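Local coordinates for Sso-CP2 metallo-carboxypetidase (Sulfolobus solfataricus, PDB 4MMO), which probably hydrolyses peptides from the C-terminal end as a zinc-dependent carboxypeptidase of the M20 family, at residues E361-V366 with I424-E429; L109-F114 with D418-A423. One frame throughout, in Å; residues are numbered along the deposited sequence.

Contact 1 of 2, residues E361-V366 with I424-E429; sequences ESAKKV and IKHTEE
The imidazole of His426 reaches from helix 417-433 to the backbone of helix 354-367 and lies against the turn at Ser362 and Ala363. CB of His426 has CG1 of Val366 at 4.4 Å, a loose approach. CG sits anti to the backbone N (chi1 -174°), and this carries the ring toward helix 354-367. Farther out, CD2 comes to OG of Ser362, which lies in the ring plane at its edge. CE1 meets the methyl of Ala363 at 3.5 Å, and CA of Ala363 rests over one face of the ring, nearer the ring's border than its centre. At the tip, NE2 is 3.2 Å from Ser362 OG and makes a weak hydrogen bond to the carbonyl O of Met359; the serine hydroxyl bonds to the carbonyl O of Ala358, one turn back in its own helix.

Both helices belong to the catalytic domain of the M20 fold, where the axes of segments 361-366 and 424-429 come within 8.5 Å at 134°, nearer antiparallel than parallel. Val366 packs beside the histidine: its CG2 presses on CA of His426 at 3.7 Å, while CG1 lies along the aliphatic part of Lys425, the two side chains running antiparallel alongside each other. Where Ser362 approaches Glu429, the helices meet CB to CB at 3.7 Å.

Toward solvent, Lys365 and Glu429 lie roughly perpendicular. The glutamate folds at chi2 (-62°), bringing its carboxylate against the lysine chain, across it, so that CD of Lys365 touches CD of Glu429 before NZ of Lys365 forms a long salt bridge to OE1 of Glu429 at 3.5 Å.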
ATOM      1  N   GLU A 361     -42.236  16.630 -11.175  1.00 35.46           N
ATOM      2  CA  GLU A 361     -43.650  16.347 -11.387  1.00 38.87           C
ATOM      3  C   GLU A 361     -43.839  15.009 -12.104  1.00 29.68           C
ATOM      4  O   GLU A 361     -44.713  14.218 -11.742  1.00 37.53           O
ATOM      5  CB  GLU A 361     -44.312  17.492 -12.163  1.00 40.76           C
ATOM      6  CG  GLU A 361     -45.818  17.322 -12.385  1.00 68.46           C
ATOM      7  CD  GLU A 361     -46.439  18.456 -13.195  1.00 71.90           C
ATOM      8  OE1 GLU A 361     -47.360  18.178 -13.992  1.00 54.55           O
ATOM      9  OE2 GLU A 361     -46.011  19.621 -13.041  1.00 52.11           O
ATOM     10  N   SER A 362     -43.011  14.748 -13.111  1.00 34.83           N
ATOM     11  CA  SER A 362     -43.081  13.482 -13.837  1.00 35.24           C
ATOM     12  C   SER A 362     -42.755  12.302 -12.927  1.00 37.43           C
ATOM     13  O   SER A 362     -43.402  11.256 -12.998  1.00 39.17           O
ATOM     14  CB  SER A 362     -42.132  13.490 -15.040  1.00 38.57           C
ATOM     15  OG  SER A 362     -40.804  13.781 -14.647  1.00 36.48           O
ATOM     16  N   ALA A 363     -41.755  12.470 -12.068  1.00 36.66           N
ATOM     17  CA  ALA A 363     -41.349  11.394 -11.166  1.00 52.24           C
ATOM     18  C   ALA A 363     -42.502  11.056 -10.230  1.00 48.52           C
ATOM     19  O   ALA A 363     -42.784   9.895  -9.945  1.00 58.96           O
ATOM     20  CB  ALA A 363     -40.124  11.810 -10.368  1.00 25.33           C
ATOM     21  N   LYS A 364     -43.169  12.103  -9.770  1.00 55.61           N
ATOM     22  CA  LYS A 364     -44.281  11.989  -8.844  1.00 57.17           C
ATOM     23  C   LYS A 364     -45.442  11.223  -9.477  1.00 46.32           C
ATOM     24  O   LYS A 364     -46.027  10.333  -8.861  1.00 37.35           O
ATOM     25  CB  LYS A 364     -44.712  13.394  -8.448  1.00 60.84           C
ATOM     26  CG  LYS A 364     -45.573  13.481  -7.222  1.00 82.73           C
ATOM     27  CD  LYS A 364     -45.746  14.938  -6.832  1.00100.36           C
ATOM     28  CE  LYS A 364     -46.600  15.092  -5.594  1.00116.70           C
ATOM     29  NZ  LYS A 364     -45.968  14.442  -4.417  1.00119.62           N
ATOM     30  N   LYS A 365     -45.752  11.555 -10.724  1.00 26.54           N
ATOM     31  CA  LYS A 365     -46.813  10.878 -11.459  1.00 39.82           C
ATOM     32  C   LYS A 365     -46.512   9.397 -11.713  1.00 54.60           C
ATOM     33  O   LYS A 365     -47.381   8.540 -11.542  1.00 55.93           O
ATOM     34  CB  LYS A 365     -47.048  11.597 -12.789  1.00 54.87           C
ATOM     35  CG  LYS A 365     -48.215  11.053 -13.593  1.00 81.63           C
ATOM     36  CD  LYS A 365     -48.440  11.872 -14.855  1.00101.70           C
ATOM     37  CE  LYS A 365     -49.715  11.459 -15.572  1.00115.81           C
ATOM     38  NZ  LYS A 365     -49.737  10.003 -15.886  1.00121.81           N
ATOM     39  N   VAL A 366     -45.284   9.096 -12.120  1.00 54.57           N
ATOM     40  CA  VAL A 366     -44.927   7.737 -12.525  1.00 34.46           C
ATOM     41  C   VAL A 366     -44.749   6.798 -11.336  1.00 29.40           C
ATOM     42  O   VAL A 366     -45.205   5.655 -11.375  1.00 39.18           O
ATOM     43  CB  VAL A 366     -43.649   7.746 -13.396  1.00 34.37           C
ATOM     44  CG1 VAL A 366     -43.081   6.343 -13.580  1.00 35.98           C
ATOM     45  CG2 VAL A 366     -43.956   8.366 -14.744  1.00 36.06           C
ATOM     46  N   ILE A 424     -38.373   4.329 -18.521  1.00 34.44           N
ATOM     47  CA  ILE A 424     -38.853   4.741 -19.837  1.00 38.79           C
ATOM     48  C   ILE A 424     -40.053   5.666 -19.651  1.00 49.50           C
ATOM     49  O   ILE A 424     -40.156   6.721 -20.277  1.00 45.44           O
ATOM     50  CB  ILE A 424     -39.282   3.521 -20.688  1.00 38.22           C
ATOM     51  CG1 ILE A 424     -38.073   2.634 -20.996  1.00 37.51           C
ATOM     52  CG2 ILE A 424     -39.943   3.969 -21.996  1.00 31.38           C
ATOM     53  CD1 ILE A 424     -38.425   1.274 -21.577  1.00 36.15           C
ATOM     54  N   LYS A 425     -40.943   5.251 -18.761  1.00 36.79           N
ATOM     55  CA  LYS A 425     -42.185   5.955 -18.481  1.00 43.92           C
ATOM     56  C   LYS A 425     -41.914   7.336 -17.882  1.00 45.20           C
ATOM     57  O   LYS A 425     -42.507   8.331 -18.302  1.00 38.38           O
ATOM     58  CB  LYS A 425     -43.000   5.090 -17.527  1.00 53.61           C
ATOM     59  CG  LYS A 425     -44.423   5.499 -17.290  1.00 74.36           C
ATOM     60  CD  LYS A 425     -45.091   4.388 -16.504  1.00 97.87           C
ATOM     61  CE  LYS A 425     -46.470   4.749 -16.008  1.00113.04           C
ATOM     62  NZ  LYS A 425     -47.010   3.635 -15.180  1.00119.60           N
ATOM     63  N   HIS A 426     -41.009   7.388 -16.908  1.00 31.98           N
ATOM     64  CA  HIS A 426     -40.577   8.644 -16.304  1.00 35.76           C
ATOM     65  C   HIS A 426     -40.035   9.603 -17.356  1.00 37.93           C
ATOM     66  O   HIS A 426     -40.304  10.804 -17.310  1.00 41.72           O
ATOM     67  CB  HIS A 426     -39.512   8.374 -15.239  1.00 29.19           C
ATOM     68  CG  HIS A 426     -39.108   9.583 -14.457  1.00 33.75           C
ATOM     69  ND1 HIS A 426     -38.105   9.553 -13.507  1.00 35.47           N
ATOM     70  CD2 HIS A 426     -39.567  10.858 -14.467  1.00 36.27           C
ATOM     71  CE1 HIS A 426     -37.964  10.750 -12.976  1.00 42.38           C
ATOM     72  NE2 HIS A 426     -38.840  11.565 -13.544  1.00 38.34           N
ATOM     73  N   THR A 427     -39.278   9.076 -18.312  1.00 32.49           N
ATOM     74  CA  THR A 427     -38.670   9.919 -19.333  1.00 31.93           C
ATOM     75  C   THR A 427     -39.736  10.488 -20.260  1.00 24.88           C
ATOM     76  O   THR A 427     -39.680  11.657 -20.641  1.00 33.34           O
ATOM     77  CB  THR A 427     -37.653   9.139 -20.187  1.00 39.10           C
ATOM     78  OG1 THR A 427     -36.663   8.536 -19.341  1.00 31.27           O
ATOM     79  CG2 THR A 427     -36.980  10.070 -21.194  1.00 27.80           C
ATOM     80  N   GLU A 428     -40.688   9.639 -20.638  1.00 30.64           N
ATOM     81  CA  GLU A 428     -41.800  10.044 -21.493  1.00 45.82           C
ATOM     82  C   GLU A 428     -42.564  11.206 -20.871  1.00 44.08           C
ATOM     83  O   GLU A 428     -42.744  12.246 -21.502  1.00 46.87           O
ATOM     84  CB  GLU A 428     -42.741   8.862 -21.738  1.00 40.92           C
ATOM     85  CG  GLU A 428     -42.260   7.914 -22.827  1.00 45.15           C
ATOM     86  CD  GLU A 428     -43.055   6.620 -22.896  1.00 51.36           C
ATOM     87  OE1 GLU A 428     -43.781   6.296 -21.933  1.00 50.42           O
ATOM     88  OE2 GLU A 428     -42.944   5.915 -23.917  1.00 70.33           O
ATOM     89  N   GLU A 429     -42.999  11.030 -19.627  1.00 46.03           N
ATOM     90  CA  GLU A 429     -43.717  12.083 -18.916  1.00 27.79           C
ATOM     91  C   GLU A 429     -42.856  13.330 -18.775  1.00 39.11           C
ATOM     92  O   GLU A 429     -43.359  14.448 -18.887  1.00 34.65           O
ATOM     93  CB  GLU A 429     -44.168  11.601 -17.537  1.00 36.31           C
ATOM     94  CG  GLU A 429     -45.478  10.828 -17.548  1.00 65.33           C
ATOM     95  CD  GLU A 429     -46.648  11.667 -18.034  1.00 91.92           C
ATOM     96  OE1 GLU A 429     -47.641  11.079 -18.509  1.00111.24           O
ATOM     97  OE2 GLU A 429     -46.573  12.913 -17.941  1.00 78.08           O
TER

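Contact 2 of 2, residues L109-F114 with D418-A423; sequences LMARLF and DDYYKA
Tyr420 and Ala423 of helix 417-433 meet helix 102-121 around Ala111, almost wholly through apolar contacts. The methyl of Ala111 touches CB of Ala423 at 3.8 Å and CE1 of Tyr420 at the same distance. With only methyls between them, Ala111 and Ala423 bring their CA atoms to 5.9 Å, and the axes of segments 109-114 and 418-423 approach to 9.0 Å.

The aromatic contacts all run through Tyr420. Its chi1 of 172° points the ring away from its own backbone N and across to the other helix, where it turns an edge to the main chain: N of Ala111 lies near the ring plane, 3.6 Å from CE1 of Tyr420. The tyrosine OH abuts the place where two side chains meet, 3.4 Å from CG of Met110 and 3.5 Å from CD2 of Phe114.

The polar interaction of that hydroxyl lies beyond both helices: OH bonds to the carbonyl O of Glu4 in helix 3-12, so the buried oxygen is satisfied. A leucine in place of Tyr420 would probably cost the Glu4 carbonyl this hydrogen bond and open a gap beside Met110 and Phe114.

Segments 109-114 and 418-423 cross at -46° in the M20 catalytic domain, an alpha/beta fold of the zinc exopeptidase clan, where Leu109 and Leu113 turn helix 102-121 onto the mixed central sheet and helix 417-433 packs beside helix 102-121.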
ATOM      1  N   LEU A 109     -29.659   4.723 -19.890  1.00 38.01           N
ATOM      2  CA  LEU A 109     -29.351   5.270 -21.207  1.00 25.64           C
ATOM      3  C   LEU A 109     -30.366   4.776 -22.224  1.00 29.42           C
ATOM      4  O   LEU A 109     -30.838   5.540 -23.068  1.00 33.40           O
ATOM      5  CB  LEU A 109     -27.932   4.870 -21.635  1.00 29.42           C
ATOM      6  CG  LEU A 109     -27.353   5.429 -22.942  1.00 31.63           C
ATOM      7  CD1 LEU A 109     -25.833   5.293 -22.917  1.00 35.04           C
ATOM      8  CD2 LEU A 109     -27.886   4.735 -24.191  1.00 28.14           C
ATOM      9  N   MET A 110     -30.703   3.496 -22.131  1.00 31.45           N
ATOM     10  CA  MET A 110     -31.548   2.846 -23.126  1.00 36.24           C
ATOM     11  C   MET A 110     -33.020   3.181 -22.891  1.00 38.69           C
ATOM     12  O   MET A 110     -33.790   3.324 -23.844  1.00 38.17           O
ATOM     13  CB  MET A 110     -31.341   1.330 -23.081  1.00 33.08           C
ATOM     14  CG  MET A 110     -32.049   0.566 -24.183  1.00 49.58           C
ATOM     15  SD  MET A 110     -31.444   0.967 -25.830  1.00 55.38           S
ATOM     16  CE  MET A 110     -29.765   0.352 -25.747  1.00 36.64           C
ATOM     17  N   ALA A 111     -33.404   3.292 -21.623  1.00 32.88           N
ATOM     18  CA  ALA A 111     -34.760   3.693 -21.265  1.00 35.77           C
ATOM     19  C   ALA A 111     -35.094   5.024 -21.925  1.00 29.50           C
ATOM     20  O   ALA A 111     -36.120   5.156 -22.592  1.00 34.08           O
ATOM     21  CB  ALA A 111     -34.907   3.798 -19.754  1.00 32.56           C
ATOM     22  N   ARG A 112     -34.202   5.997 -21.762  1.00 36.83           N
ATOM     23  CA  ARG A 112     -34.400   7.323 -22.333  1.00 36.49           C
ATOM     24  C   ARG A 112     -34.567   7.257 -23.847  1.00 44.85           C
ATOM     25  O   ARG A 112     -35.399   7.965 -24.415  1.00 42.76           O
ATOM     26  CB  ARG A 112     -33.226   8.236 -21.984  1.00 31.05           C
ATOM     27  CG  ARG A 112     -33.120   8.569 -20.509  1.00 26.09           C
ATOM     28  CD  ARG A 112     -31.911   9.439 -20.231  1.00 29.46           C
ATOM     29  NE  ARG A 112     -31.858   9.867 -18.837  1.00 35.25           N
ATOM     30  CZ  ARG A 112     -30.887  10.611 -18.318  1.00 30.72           C
ATOM     31  NH1 ARG A 112     -29.876  11.013 -19.076  1.00 35.91           N
ATOM     32  NH2 ARG A 112     -30.924  10.950 -17.038  1.00 30.05           N
ATOM     33  N   LEU A 113     -33.777   6.403 -24.492  1.00 37.75           N
ATOM     34  CA  LEU A 113     -33.839   6.238 -25.945  1.00 36.53           C
ATOM     35  C   LEU A 113     -35.199   5.723 -26.395  1.00 37.95           C
ATOM     36  O   LEU A 113     -35.749   6.186 -27.391  1.00 35.08           O
ATOM     37  CB  LEU A 113     -32.759   5.262 -26.425  1.00 31.90           C
ATOM     38  CG  LEU A 113     -31.485   5.836 -27.044  1.00 46.22           C
ATOM     39  CD1 LEU A 113     -30.549   4.696 -27.428  1.00 47.00           C
ATOM     40  CD2 LEU A 113     -31.786   6.692 -28.261  1.00 57.76           C
ATOM     41  N   PHE A 114     -35.732   4.749 -25.665  1.00 31.51           N
ATOM     42  CA  PHE A 114     -37.009   4.161 -26.024  1.00 31.01           C
ATOM     43  C   PHE A 114     -38.171   5.110 -25.710  1.00 45.22           C
ATOM     44  O   PHE A 114     -39.196   5.075 -26.388  1.00 43.13           O
ATOM     45  CB  PHE A 114     -37.187   2.801 -25.350  1.00 33.91           C
ATOM     46  CG  PHE A 114     -36.562   1.668 -26.120  1.00 37.60           C
ATOM     47  CD1 PHE A 114     -37.180   1.169 -27.255  1.00 45.39           C
ATOM     48  CD2 PHE A 114     -35.350   1.122 -25.727  1.00 33.00           C
ATOM     49  CE1 PHE A 114     -36.610   0.140 -27.978  1.00 51.36           C
ATOM     50  CE2 PHE A 114     -34.774   0.090 -26.446  1.00 45.32           C
ATOM     51  CZ  PHE A 114     -35.405  -0.400 -27.572  1.00 49.06           C
ATOM     52  N   ASP A 418     -39.002  -4.188 -13.903  1.00 41.34           N
ATOM     53  CA  ASP A 418     -40.104  -3.247 -13.717  1.00 40.28           C
ATOM     54  C   ASP A 418     -39.590  -1.817 -13.545  1.00 40.71           C
ATOM     55  O   ASP A 418     -40.253  -0.859 -13.950  1.00 60.64           O
ATOM     56  CB  ASP A 418     -40.959  -3.643 -12.508  1.00 71.12           C
ATOM     57  CG  ASP A 418     -41.743  -4.928 -12.735  1.00 97.65           C
ATOM     58  OD1 ASP A 418     -41.898  -5.345 -13.903  1.00 95.47           O
ATOM     59  OD2 ASP A 418     -42.213  -5.518 -11.738  1.00104.61           O
ATOM     60  N   ASP A 419     -38.410  -1.671 -12.949  1.00 37.81           N
ATOM     61  CA  ASP A 419     -37.811  -0.350 -12.782  1.00 52.83           C
ATOM     62  C   ASP A 419     -37.319   0.191 -14.118  1.00 42.90           C
ATOM     63  O   ASP A 419     -37.276   1.403 -14.326  1.00 41.66           O
ATOM     64  CB  ASP A 419     -36.668  -0.389 -11.766  1.00 50.67           C
ATOM     65  CG  ASP A 419     -37.156  -0.601 -10.348  1.00 58.67           C
ATOM     66  OD1 ASP A 419     -38.378  -0.492 -10.114  1.00 70.25           O
ATOM     67  OD2 ASP A 419     -36.320  -0.866  -9.462  1.00 56.49           O
ATOM     68  N   TYR A 420     -36.951  -0.711 -15.025  1.00 41.61           N
ATOM     69  CA  TYR A 420     -36.520  -0.309 -16.357  1.00 38.64           C
ATOM     70  C   TYR A 420     -37.698   0.285 -17.117  1.00 37.87           C
ATOM     71  O   TYR A 420     -37.562   1.295 -17.806  1.00 41.24           O
ATOM     72  CB  TYR A 420     -35.946  -1.504 -17.126  1.00 36.32           C
ATOM     73  CG  TYR A 420     -35.653  -1.216 -18.580  1.00 34.43           C
ATOM     74  CD1 TYR A 420     -34.814  -0.169 -18.946  1.00 31.25           C
ATOM     75  CD2 TYR A 420     -36.206  -1.995 -19.588  1.00 36.32           C
ATOM     76  CE1 TYR A 420     -34.541   0.097 -20.278  1.00 30.57           C
ATOM     77  CE2 TYR A 420     -35.936  -1.736 -20.922  1.00 40.94           C
ATOM     78  CZ  TYR A 420     -35.100  -0.692 -21.261  1.00 40.78           C
ATOM     79  OH  TYR A 420     -34.828  -0.432 -22.585  1.00 43.43           O
ATOM     80  N   TYR A 421     -38.858  -0.348 -16.978  1.00 35.36           N
ATOM     81  CA  TYR A 421     -40.066   0.121 -17.649  1.00 43.90           C
ATOM     82  C   TYR A 421     -40.580   1.423 -17.045  1.00 44.94           C
ATOM     83  O   TYR A 421     -41.082   2.283 -17.766  1.00 41.36           O
ATOM     84  CB  TYR A 421     -41.155  -0.955 -17.617  1.00 41.44           C
ATOM     85  CG  TYR A 421     -40.855  -2.130 -18.519  1.00 55.12           C
ATOM     86  CD1 TYR A 421     -40.671  -1.949 -19.883  1.00 57.14           C
ATOM     87  CD2 TYR A 421     -40.757  -3.416 -18.010  1.00 68.70           C
ATOM     88  CE1 TYR A 421     -40.393  -3.012 -20.713  1.00 57.38           C
ATOM     89  CE2 TYR A 421     -40.479  -4.490 -18.836  1.00 71.24           C
ATOM     90  CZ  TYR A 421     -40.297  -4.281 -20.185  1.00 58.69           C
ATOM     91  OH  TYR A 421     -40.022  -5.344 -21.015  1.00 54.27           O
ATOM     92  N   LYS A 422     -40.447   1.582 -15.732  1.00 33.93           N
ATOM     93  CA  LYS A 422     -40.847   2.837 -15.097  1.00 45.41           C
ATOM     94  C   LYS A 422     -39.930   3.972 -15.536  1.00 49.20           C
ATOM     95  O   LYS A 422     -40.355   5.123 -15.615  1.00 36.76           O
ATOM     96  CB  LYS A 422     -40.829   2.734 -13.570  1.00 40.04           C
ATOM     97  CG  LYS A 422     -41.995   1.969 -12.967  1.00 45.42           C
ATOM     98  CD  LYS A 422     -42.152   2.324 -11.499  1.00 76.69           C
ATOM     99  CE  LYS A 422     -43.007   1.319 -10.750  1.00 85.65           C
ATOM    100  NZ  LYS A 422     -42.725   1.359  -9.287  1.00 92.67           N
ATOM    101  N   ALA A 423     -38.671   3.645 -15.822  1.00 39.23           N
ATOM    102  CA  ALA A 423     -37.700   4.658 -16.212  1.00 35.41           C
ATOM    103  C   ALA A 423     -38.041   5.219 -17.588  1.00 37.84           C
ATOM    104  O   ALA A 423     -37.997   6.433 -17.799  1.00 36.52           O
ATOM    105  CB  ALA A 423     -36.285   4.084 -16.198  1.00 30.71           C
TER

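Helix 417-433 serves both contacts: its 418-423 part meets helix 102-121 in contact 2, and the next turns meet helix 354-367 in contact 1. The centres are 11 Å apart, and the two join directly. Ile424, which follows Ala423, packs its CG1 on CA of Ala111 at 3.5 Å, and CG1 of Val366 lies 3.6 Å from the carbonyl O of Lys422. OG1 of Thr427 packs on CG of Arg112 at 3.7 Å. Contact 2 is the one nearer the active site: the side chain of Ala111 is about 12 Å from that of the zinc ligand Glu163, and that of Met110 about 14 Å from the bound zinc ion. Contact 1 lies away from the metal site.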